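Local coordinates for CDP-4-keto-6-deoxy-D-glucose-3-dehydrase (Yersinia pseudotuberculosis, PDB 3BB8), which probably catalyses the pyridoxal phosphate-dependent dehydration of CDP-4-keto-6-deoxy-D-glucose at C3, in a pathway to lipopolysaccharide sugars, at residues L381-Y386 / N400-M405; P142-N147 / P348-E353; I164-T167 / L171-L174; D361-L366 / V371-L376. The protein carries 1 engineered substitution. All blocks are in the same frame, centred on the assembly; numbering follows the deposited sequence.

Interaction 1 of 4, residues L381-Y386 / N400-M405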
# COMPACT_ATOMS: atom_id res chain seq x y z
N LEU A 381 -4.60 -22.39 7.39
CA LEU A 381 -3.59 -21.88 6.48
C LEU A 381 -2.71 -22.96 5.85
O LEU A 381 -2.46 -22.92 4.65
CB LEU A 381 -2.72 -20.83 7.18
CG LEU A 381 -3.40 -19.47 7.33
CD1 LEU A 381 -2.67 -18.62 8.34
CD2 LEU A 381 -3.48 -18.79 5.97
N THR A 382 -2.27 -23.93 6.64
CA THR A 382 -1.42 -24.99 6.12
C THR A 382 -2.09 -25.81 5.02
O THR A 382 -1.40 -26.52 4.29
CB THR A 382 -0.94 -25.95 7.22
OG1 THR A 382 -2.07 -26.58 7.83
CG2 THR A 382 -0.15 -25.20 8.26
N ARG A 383 -3.41 -25.73 4.90
CA ARG A 383 -4.13 -26.47 3.87
C ARG A 383 -4.52 -25.59 2.68
O ARG A 383 -5.24 -26.02 1.78
CB ARG A 383 -5.40 -27.11 4.44
CG ARG A 383 -5.14 -28.16 5.51
CD ARG A 383 -6.45 -28.79 5.97
NE ARG A 383 -6.20 -29.78 7.01
CZ ARG A 383 -5.74 -31.01 6.78
NH1 ARG A 383 -5.50 -31.40 5.54
NH2 ARG A 383 -5.52 -31.83 7.80
N GLN A 384 -4.07 -24.34 2.69
CA GLN A 384 -4.38 -23.44 1.60
C GLN A 384 -3.41 -23.73 0.48
O GLN A 384 -2.24 -24.02 0.73
CB GLN A 384 -4.26 -21.98 2.04
CG GLN A 384 -5.42 -21.50 2.89
CD GLN A 384 -6.66 -21.22 2.07
OE1 GLN A 384 -7.77 -21.20 2.59
NE2 GLN A 384 -6.47 -20.98 0.78
N PRO A 385 -3.87 -23.65 -0.78
CA PRO A 385 -2.98 -23.92 -1.90
C PRO A 385 -1.66 -23.17 -1.93
O PRO A 385 -0.65 -23.75 -2.32
CB PRO A 385 -3.85 -23.62 -3.13
CG PRO A 385 -5.01 -22.88 -2.62
CD PRO A 385 -5.24 -23.43 -1.24
N TYR A 386 -1.62 -21.90 -1.49
CA TYR A 386 -0.34 -21.18 -1.54
C TYR A 386 0.63 -21.65 -0.49
O TYR A 386 1.80 -21.27 -0.51
CB TYR A 386 -0.51 -19.65 -1.43
CG TYR A 386 -0.66 -19.08 -0.03
CD1 TYR A 386 -1.91 -19.06 0.62
CD2 TYR A 386 0.43 -18.50 0.63
CE1 TYR A 386 -2.06 -18.48 1.89
CE2 TYR A 386 0.29 -17.91 1.90
CZ TYR A 386 -0.96 -17.90 2.52
OH TYR A 386 -1.11 -17.29 3.75
N ASN A 400 -8.56 -28.60 16.27
CA ASN A 400 -9.58 -27.56 16.32
C ASN A 400 -9.57 -26.67 15.09
O ASN A 400 -10.62 -26.22 14.63
CB ASN A 400 -9.41 -26.72 17.59
CG ASN A 400 -9.87 -27.45 18.84
OD1 ASN A 400 -9.71 -26.98 19.96
ND2 ASN A 400 -10.47 -28.62 18.63
N THR A 401 -8.37 -26.44 14.54
CA THR A 401 -8.21 -25.62 13.35
C THR A 401 -8.93 -26.29 12.19
O THR A 401 -9.66 -25.65 11.45
CB THR A 401 -6.72 -25.45 12.96
OG1 THR A 401 -6.01 -24.84 14.04
CG2 THR A 401 -6.59 -24.59 11.72
N ASP A 402 -8.70 -27.59 12.05
CA ASP A 402 -9.35 -28.35 10.98
C ASP A 402 -10.86 -28.33 11.19
O ASP A 402 -11.63 -28.22 10.23
CB ASP A 402 -8.86 -29.81 10.98
CG ASP A 402 -7.56 -29.98 10.23
OD1 ASP A 402 -7.43 -29.40 9.13
OD2 ASP A 402 -6.67 -30.69 10.74
N ARG A 403 -11.28 -28.43 12.44
CA ARG A 403 -12.70 -28.42 12.73
C ARG A 403 -13.29 -27.08 12.29
O ARG A 403 -14.40 -27.01 11.76
CB ARG A 403 -12.95 -28.64 14.22
CG ARG A 403 -14.35 -29.14 14.52
CD ARG A 403 -14.67 -29.12 15.99
NE ARG A 403 -16.07 -29.45 16.23
CZ ARG A 403 -16.76 -29.04 17.29
NH1 ARG A 403 -16.19 -28.28 18.21
NH2 ARG A 403 -18.03 -29.40 17.42
N ILE A 404 -12.52 -26.01 12.49
CA ILE A 404 -12.98 -24.68 12.12
C ILE A 404 -13.07 -24.58 10.61
O ILE A 404 -14.03 -24.03 10.06
CB ILE A 404 -12.04 -23.57 12.66
CG1 ILE A 404 -12.11 -23.53 14.19
CG2 ILE A 404 -12.42 -22.22 12.07
CD1 ILE A 404 -11.21 -22.50 14.83
N MET A 405 -12.07 -25.13 9.94
CA MET A 405 -12.03 -25.10 8.48
C MET A 405 -13.25 -25.80 7.91
O MET A 405 -13.81 -25.37 6.91
CB MET A 405 -10.76 -25.78 7.97
CG MET A 405 -10.68 -25.87 6.45
SD MET A 405 -9.32 -26.93 5.91
CE MET A 405 -9.85 -28.49 6.61
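R383, in the short 3-10 turn at 381-383, faces D402 on helix 399-407 with their CA atoms 9.0 Å apart, so the two backbones stay well separated and side chains, chiefly the long arginine, bridge the interval. The arginine runs extended from CG to NE and meets the aspartate at about a right angle. Its NE donates to D402 OD1 at 2.5 Å, with 148° at the hydrogen. That is very short for such a bond, and the exact length should be read with caution. A second, weak bond joins R383 NH2 to D402 OD2 at 3.4 Å, although it is the straighter of the two. Both carboxylate oxygens sit near the guanidinium plane at its edge, yet the guanidinium and carboxylate planes are 49° apart, so the pair is twisted. One turn further along the helix, M405 reaches out with CG anti to its backbone N (chi1 177°). A bend at chi3 then lays its thioether across the aliphatic part of the arginine: SD lies 3.4 Å from R383 CD, and CE lies 3.5 Å from the same carbon. R383 NH1 is hydrogen-bonded to S271 of the second subunit, while M405 packs on P273 of that subunit. The salt bridge therefore lies beside the dimer interface. Chemically, the arginine is divided by function: its CD rests against the methionine thioether, while its head pairs with a carboxylate within the chain and a hydroxyl across the interface. The nearby positive charge would be expected to favour the ionised form of D402.

Interaction 2 of 4, residues P142-N147 / P348-E353; sequences PTYNVN and PITLKE
Y144 reaches across to strand 347-351 and meets two residues on one side of it, P348 and T350, in different ways. The phenol hydroxyl and the threonine hydroxyl share a hydrogen bond, Y144 OH to T350 OG1 at 2.6 Å. The threonine oxygen lies at the edge of the ring, in its plane. P348 lies further back along the ring and slantwise to it: its CB is 3.6 Å from Y144 CE1, and its CG is 3.7 Å from Y144 CD1. The proline thus makes apolar contact with the same ring whose far end is anchored by the hydroxyl. Alternation along the strand explains the pairing, since P348 and T350 point toward the tyrosine while I349 between them points away. Within 142-147, Y144 has positive phi (66°) and, with N145, faces D140 in a G1 beta bulge, from which its side chain is directed toward the strand. T350 OG1 has a second partner in the hydroxyl of T408, so the tyrosine belongs to a chain of three hydroxyls. Strand 347-351 is the middle member of a three-stranded antiparallel sheet, between strands 331-332 and 408-411. Y144, in the bulge between strands 133-140 and 145-146 of the large mixed sheet, reaches this smaller sheet, with I404 of helix 399-407 and T408 of strand 408-411 also packed against its side chain.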
# COMPACT_ATOMS: atom_id res chain seq x y z
N PRO A 142 -14.95 -22.41 21.99
CA PRO A 142 -15.47 -21.61 20.88
C PRO A 142 -15.06 -20.14 20.99
O PRO A 142 -15.80 -19.26 20.55
CB PRO A 142 -16.99 -21.74 21.04
CG PRO A 142 -17.19 -21.97 22.50
CD PRO A 142 -16.01 -22.78 22.95
N THR A 143 -13.90 -19.89 21.59
CA THR A 143 -13.29 -18.57 21.54
C THR A 143 -12.60 -18.32 20.20
O THR A 143 -12.49 -17.18 19.76
CB THR A 143 -12.25 -18.39 22.67
OG1 THR A 143 -11.07 -19.14 22.37
CG2 THR A 143 -12.83 -18.87 24.00
N TYR A 144 -12.16 -19.40 19.56
CA TYR A 144 -11.52 -19.30 18.26
C TYR A 144 -10.17 -18.57 18.26
O TYR A 144 -9.76 -18.00 17.26
CB TYR A 144 -12.48 -18.68 17.24
CG TYR A 144 -13.79 -19.43 17.17
CD1 TYR A 144 -14.91 -18.98 17.87
CD2 TYR A 144 -13.89 -20.63 16.45
CE1 TYR A 144 -16.10 -19.70 17.87
CE2 TYR A 144 -15.08 -21.35 16.45
CZ TYR A 144 -16.18 -20.88 17.17
OH TYR A 144 -17.35 -21.61 17.18
N ASN A 145 -9.51 -18.60 19.41
CA ASN A 145 -8.20 -17.99 19.56
C ASN A 145 -7.21 -19.05 20.02
O ASN A 145 -7.60 -20.13 20.48
CB ASN A 145 -8.25 -16.83 20.56
CG ASN A 145 -8.76 -15.54 19.92
OD1 ASN A 145 -9.97 -15.31 19.82
ND2 ASN A 145 -7.84 -14.71 19.46
N VAL A 146 -5.92 -18.75 19.90
CA VAL A 146 -4.87 -19.71 20.22
C VAL A 146 -5.17 -20.44 21.52
O VAL A 146 -5.61 -19.84 22.50
CB VAL A 146 -3.49 -19.02 20.33
CG1 VAL A 146 -3.52 -17.96 21.42
CG2 VAL A 146 -2.41 -20.05 20.61
N ASN A 147 -4.92 -21.75 21.52
CA ASN A 147 -4.74 -22.49 22.77
C ASN A 147 -3.44 -22.13 23.47
O ASN A 147 -2.45 -22.84 23.36
CB ASN A 147 -4.80 -24.00 22.51
CG ASN A 147 -4.90 -24.81 23.78
OD1 ASN A 147 -5.10 -26.02 23.75
ND2 ASN A 147 -4.75 -24.14 24.92
N PRO A 348 -19.21 -15.84 15.45
CA PRO A 348 -18.76 -17.18 15.05
C PRO A 348 -19.59 -18.35 15.60
O PRO A 348 -19.85 -18.44 16.80
CB PRO A 348 -17.32 -17.21 15.55
CG PRO A 348 -17.43 -16.45 16.85
CD PRO A 348 -18.31 -15.27 16.46
N ILE A 349 -19.97 -19.25 14.71
CA ILE A 349 -20.78 -20.41 15.06
C ILE A 349 -20.21 -21.70 14.47
O ILE A 349 -19.90 -21.76 13.28
CB ILE A 349 -22.22 -20.25 14.53
CG1 ILE A 349 -22.87 -19.02 15.16
CG2 ILE A 349 -23.03 -21.52 14.82
CD1 ILE A 349 -24.15 -18.61 14.49
N THR A 350 -20.08 -22.73 15.31
CA THR A 350 -19.61 -24.03 14.85
C THR A 350 -20.74 -25.05 14.82
O THR A 350 -21.31 -25.39 15.85
CB THR A 350 -18.48 -24.56 15.75
OG1 THR A 350 -17.34 -23.71 15.66
CG2 THR A 350 -18.09 -25.97 15.34
N LEU A 351 -21.07 -25.52 13.62
CA LEU A 351 -22.14 -26.50 13.45
C LEU A 351 -21.67 -27.90 13.84
O LEU A 351 -20.65 -28.38 13.36
CB LEU A 351 -22.64 -26.50 12.00
CG LEU A 351 -23.49 -27.69 11.58
CD1 LEU A 351 -24.91 -27.56 12.13
CD2 LEU A 351 -23.51 -27.83 10.06
N LYS A 352 -22.44 -28.55 14.71
CA LYS A 352 -22.07 -29.86 15.23
C LYS A 352 -22.06 -30.91 14.12
O LYS A 352 -22.96 -30.94 13.28
CB LYS A 352 -23.02 -30.28 16.35
CG LYS A 352 -22.76 -29.60 17.68
CD LYS A 352 -23.73 -30.08 18.74
CE LYS A 352 -23.61 -29.26 20.02
NZ LYS A 352 -22.22 -29.28 20.56
N GLU A 353 -21.04 -31.76 14.13
CA GLU A 353 -20.88 -32.78 13.10
C GLU A 353 -22.06 -33.74 13.10
O GLU A 353 -22.55 -34.15 12.04
CB GLU A 353 -19.58 -33.55 13.30
CG GLU A 353 -18.33 -32.73 12.99
CD GLU A 353 -17.84 -31.94 14.19
OE1 GLU A 353 -18.66 -31.66 15.09
OE2 GLU A 353 -16.64 -31.60 14.23

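Interaction 3 of 4, residues I164-T167 / L171-L174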
# COMPACT_ATOMS: atom_id res chain seq x y z
N ILE A 164 0.10 -12.86 16.52
CA ILE A 164 -1.21 -13.49 16.48
C ILE A 164 -2.30 -12.43 16.48
O ILE A 164 -2.10 -11.34 17.01
CB ILE A 164 -1.42 -14.36 17.73
CG1 ILE A 164 -0.39 -15.48 17.76
CG2 ILE A 164 -2.82 -14.90 17.76
CD1 ILE A 164 -0.48 -16.33 19.02
N ALA A 165 -3.45 -12.76 15.93
CA ALA A 165 -4.56 -11.81 15.88
C ALA A 165 -5.64 -12.16 16.91
O ALA A 165 -5.84 -13.33 17.22
CB ALA A 165 -5.17 -11.79 14.48
N HIS A 166 -6.30 -11.13 17.44
CA HIS A 166 -7.40 -11.33 18.38
C HIS A 166 -8.57 -11.62 17.44
O HIS A 166 -9.31 -10.73 17.04
CB HIS A 166 -7.66 -10.06 19.20
CG HIS A 166 -6.61 -9.79 20.24
ND1 HIS A 166 -5.57 -8.91 20.04
CD2 HIS A 166 -6.41 -10.34 21.46
CE1 HIS A 166 -4.76 -8.94 21.09
NE2 HIS A 166 -5.25 -9.79 21.97
N THR A 167 -8.68 -12.90 17.08
CA THR A 167 -9.68 -13.36 16.12
C THR A 167 -11.12 -12.94 16.35
O THR A 167 -11.68 -13.18 17.41
CB THR A 167 -9.62 -14.89 16.01
OG1 THR A 167 -8.27 -15.27 15.71
CG2 THR A 167 -10.54 -15.41 14.92
N LEU A 171 -10.53 -11.85 22.33
CA LEU A 171 -9.13 -11.74 22.71
C LEU A 171 -8.54 -13.11 23.02
O LEU A 171 -9.15 -13.92 23.71
CB LEU A 171 -8.97 -10.81 23.91
CG LEU A 171 -9.50 -9.38 23.74
CD1 LEU A 171 -10.96 -9.30 24.16
CD2 LEU A 171 -8.66 -8.40 24.53
N PHE A 172 -7.33 -13.35 22.52
CA PHE A 172 -6.55 -14.51 22.93
C PHE A 172 -6.01 -14.33 24.35
O PHE A 172 -6.09 -13.25 24.92
CB PHE A 172 -5.40 -14.76 21.96
CG PHE A 172 -4.38 -13.65 21.92
CD1 PHE A 172 -3.45 -13.52 22.93
CD2 PHE A 172 -4.37 -12.74 20.88
CE1 PHE A 172 -2.51 -12.50 22.90
CE2 PHE A 172 -3.44 -11.72 20.84
CZ PHE A 172 -2.51 -11.60 21.86
N ASP A 173 -5.46 -15.41 24.90
CA ASP A 173 -5.09 -15.43 26.31
C ASP A 173 -3.83 -14.60 26.57
O ASP A 173 -2.74 -15.15 26.70
CB ASP A 173 -4.87 -16.87 26.79
CG ASP A 173 -4.60 -16.96 28.27
OD1 ASP A 173 -4.27 -15.92 28.88
OD2 ASP A 173 -4.71 -18.07 28.83
N LEU A 174 -4.00 -13.29 26.65
CA LEU A 174 -2.87 -12.37 26.79
C LEU A 174 -1.98 -12.72 27.97
O LEU A 174 -0.75 -12.65 27.88
CB LEU A 174 -3.38 -10.93 26.91
CG LEU A 174 -3.58 -10.21 25.57
CD1 LEU A 174 -4.39 -8.95 25.77
CD2 LEU A 174 -2.23 -9.90 24.95
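The carbonyl oxygen of A165 is approached by F172 from across the contact and by two donors of T167. T167 N bonds it weakly at 2.9 Å, and T167 OG1 does so weakly at 3.5 Å. The ring edge of F172 comes up alongside, with CD2 4.0 Å from A165 O. The backbone bond closes an inverse gamma turn centred on H166, which swings the chain away from its strand. From the centre of that turn, the imidazole of H166 stacks in offset fashion on the F172 ring, the centroids 3.9 Å apart and the planes only 11° from parallel, though the exact spacing of the rings is doubtful. F172 CG sits between the backbone N and the carbonyl carbon (chi1 64°), an orientation that folds the ring back over the imidazole. All this happens where strand 159-165 of the large mixed sheet gives way to helix 174-184, a beta-alpha connection of the aspartate aminotransferase fold. D173, at the N-cap of that helix, accepts a bond from E176 N. The cofactor lies near the strand end, the side chain of A165 being about 4 Å from pyridoxal-5'-phosphate. Around the rim of the imidazole, the partners lie in or near its plane: L171 brings its CA to 3.3 Å from H166 CD2, and L174 places CG 4.0 Å from H166 NE2. I164 is hung from the strand toward the phenyl, its CG2 reaching 4.1 Å from F172 CD2. N145 and V146 of strand 145-146 pack on F172 as well, while H166 also touches E190, C192 and A195.

Interaction 4 of 4, residues D361-L366 / V371-L376; sequences DLVKFL and VGTRLL
L366 lays its side chain against V371 and T373, two residues of the extended segment that follows helix 359-368. Its CB is 3.9 Å from V371 CB, and its CD1 reaches 3.7 Å from T373 CG2, the leucine and threonine side chains crossing at about a right angle. A backbone bond ties L366 to V371: V371 N donates to L366 O at 2.8 Å, with 158° at the hydrogen. It holds the returning chain close to the helix. One turn earlier, V363 meets the other branch of T373, with CG1 3.3 Å from T373 OG1. The threonine torsion (chi1 59°) sorts these two branches, turning the hydroxyl toward the valine and leaving the methyl for the leucine. Further on, R374 folds back so that its NH1 donates to T373 O at 2.6 Å, and Y280 of the second subunit packs on the arginine. L366 also rests on F429 and V371 on V425, both from helix 419-432, while T373 meets F409 and I411 of strand 408-411. Helix 359-368 thus ends, the chain turns, and it returns extended alongside the last turns of the helix. The whole is packed on helix 419-432 through L366 and V371 and on strand 408-411 of the three-stranded antiparallel sheet through T373, an arrangement belonging to the C-terminal part of the aspartate aminotransferase fold.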
# COMPACT_ATOMS: atom_id res chain seq x y z
N ASP A 361 -25.04 -27.01 3.56
CA ASP A 361 -26.50 -26.95 3.58
C ASP A 361 -26.96 -25.69 4.30
O ASP A 361 -27.78 -24.92 3.78
CB ASP A 361 -27.11 -28.17 4.27
CG ASP A 361 -26.71 -29.48 3.62
OD1 ASP A 361 -26.71 -29.54 2.37
OD2 ASP A 361 -26.41 -30.45 4.36
N LEU A 362 -26.44 -25.49 5.50
CA LEU A 362 -26.79 -24.33 6.31
C LEU A 362 -26.48 -23.03 5.58
O LEU A 362 -27.36 -22.17 5.44
CB LEU A 362 -26.05 -24.40 7.66
CG LEU A 362 -26.44 -23.40 8.75
CD1 LEU A 362 -27.95 -23.41 8.94
CD2 LEU A 362 -25.75 -23.77 10.06
N VAL A 363 -25.25 -22.87 5.09
CA VAL A 363 -24.89 -21.65 4.37
C VAL A 363 -25.83 -21.44 3.18
O VAL A 363 -26.40 -20.36 3.00
CB VAL A 363 -23.43 -21.71 3.84
CG1 VAL A 363 -23.17 -20.55 2.90
CG2 VAL A 363 -22.46 -21.67 5.00
N LYS A 364 -26.00 -22.48 2.38
CA LYS A 364 -26.87 -22.40 1.22
C LYS A 364 -28.28 -22.01 1.63
O LYS A 364 -28.94 -21.25 0.92
CB LYS A 364 -26.89 -23.74 0.49
CG LYS A 364 -27.66 -23.72 -0.82
CD LYS A 364 -27.56 -25.07 -1.52
CE LYS A 364 -26.11 -25.42 -1.86
NZ LYS A 364 -25.52 -24.46 -2.84
N PHE A 365 -28.74 -22.52 2.77
CA PHE A 365 -30.08 -22.21 3.26
C PHE A 365 -30.17 -20.75 3.67
O PHE A 365 -31.08 -20.03 3.25
CB PHE A 365 -30.42 -23.11 4.46
CG PHE A 365 -31.77 -22.81 5.07
CD1 PHE A 365 -32.94 -23.25 4.47
CD2 PHE A 365 -31.86 -22.07 6.25
CE1 PHE A 365 -34.19 -22.97 5.03
CE2 PHE A 365 -33.10 -21.78 6.82
CZ PHE A 365 -34.27 -22.23 6.20
N LEU A 366 -29.22 -20.31 4.50
CA LEU A 366 -29.18 -18.93 4.96
C LEU A 366 -29.01 -17.97 3.79
O LEU A 366 -29.60 -16.90 3.76
CB LEU A 366 -28.04 -18.76 5.96
CG LEU A 366 -28.25 -19.55 7.25
CD1 LEU A 366 -27.03 -19.47 8.14
CD2 LEU A 366 -29.46 -19.00 7.97
N VAL A 371 -29.47 -14.20 4.57
CA VAL A 371 -28.62 -14.09 5.74
C VAL A 371 -27.20 -14.41 5.32
O VAL A 371 -26.86 -15.57 5.07
CB VAL A 371 -29.04 -15.08 6.84
CG1 VAL A 371 -28.03 -15.04 7.99
CG2 VAL A 371 -30.43 -14.75 7.33
N GLY A 372 -26.36 -13.37 5.25
CA GLY A 372 -24.99 -13.57 4.83
C GLY A 372 -24.15 -14.33 5.84
O GLY A 372 -24.33 -14.18 7.05
N THR A 373 -23.24 -15.16 5.34
CA THR A 373 -22.34 -15.92 6.19
C THR A 373 -20.93 -15.82 5.61
O THR A 373 -20.74 -15.47 4.44
CB THR A 373 -22.73 -17.42 6.28
OG1 THR A 373 -22.71 -18.00 4.97
CG2 THR A 373 -24.12 -17.59 6.89
N ARG A 374 -19.94 -16.14 6.44
CA ARG A 374 -18.55 -16.11 6.02
C ARG A 374 -17.83 -17.23 6.74
O ARG A 374 -18.09 -17.47 7.92
CB ARG A 374 -17.88 -14.78 6.40
CG ARG A 374 -18.40 -13.57 5.65
CD ARG A 374 -17.92 -13.60 4.23
NE ARG A 374 -18.39 -12.45 3.47
CZ ARG A 374 -19.61 -12.33 2.95
NH1 ARG A 374 -20.50 -13.31 3.10
NH2 ARG A 374 -19.93 -11.24 2.26
N LEU A 375 -16.93 -17.91 6.06
CA LEU A 375 -16.17 -18.95 6.73
C LEU A 375 -15.11 -18.19 7.53
O LEU A 375 -14.91 -16.99 7.32
CB LEU A 375 -15.54 -19.89 5.70
CG LEU A 375 -16.57 -20.62 4.80
CD1 LEU A 375 -15.89 -21.79 4.10
CD2 LEU A 375 -17.75 -21.14 5.64
N LEU A 376 -14.44 -18.85 8.47
CA LEU A 376 -13.44 -18.19 9.29
C LEU A 376 -12.12 -17.95 8.54
O LEU A 376 -11.06 -18.47 8.92
CB LEU A 376 -13.19 -19.00 10.58
CG LEU A 376 -12.45 -18.27 11.71
CD1 LEU A 376 -13.12 -16.95 11.96
CD2 LEU A 376 -12.45 -19.09 12.99

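Interaction 2 touches the other three. Its E353 makes a salt bridge to interaction 1, E353 OE2 to R403 NE at 3.0 Å; its Y144 packs on L376 of interaction 4 and meets interaction 3 with Y144 O 3.4 Å from T167 CB. Interactions 1 and 4 also meet directly, I404 CG2 to L376 CD2 at 3.3 Å. Interaction 3 is nested within the loop that interaction 2 closes. Interactions 3 and 4 are about 25 Å apart between centres, yet still meet where T167 packs on L376. Interaction 3 is close to the cofactor; the side chain of Y144 is about 11 Å from pyridoxal-5'-phosphate. Interactions 1 and 4 lie away from the cofactor site and both touch the second subunit.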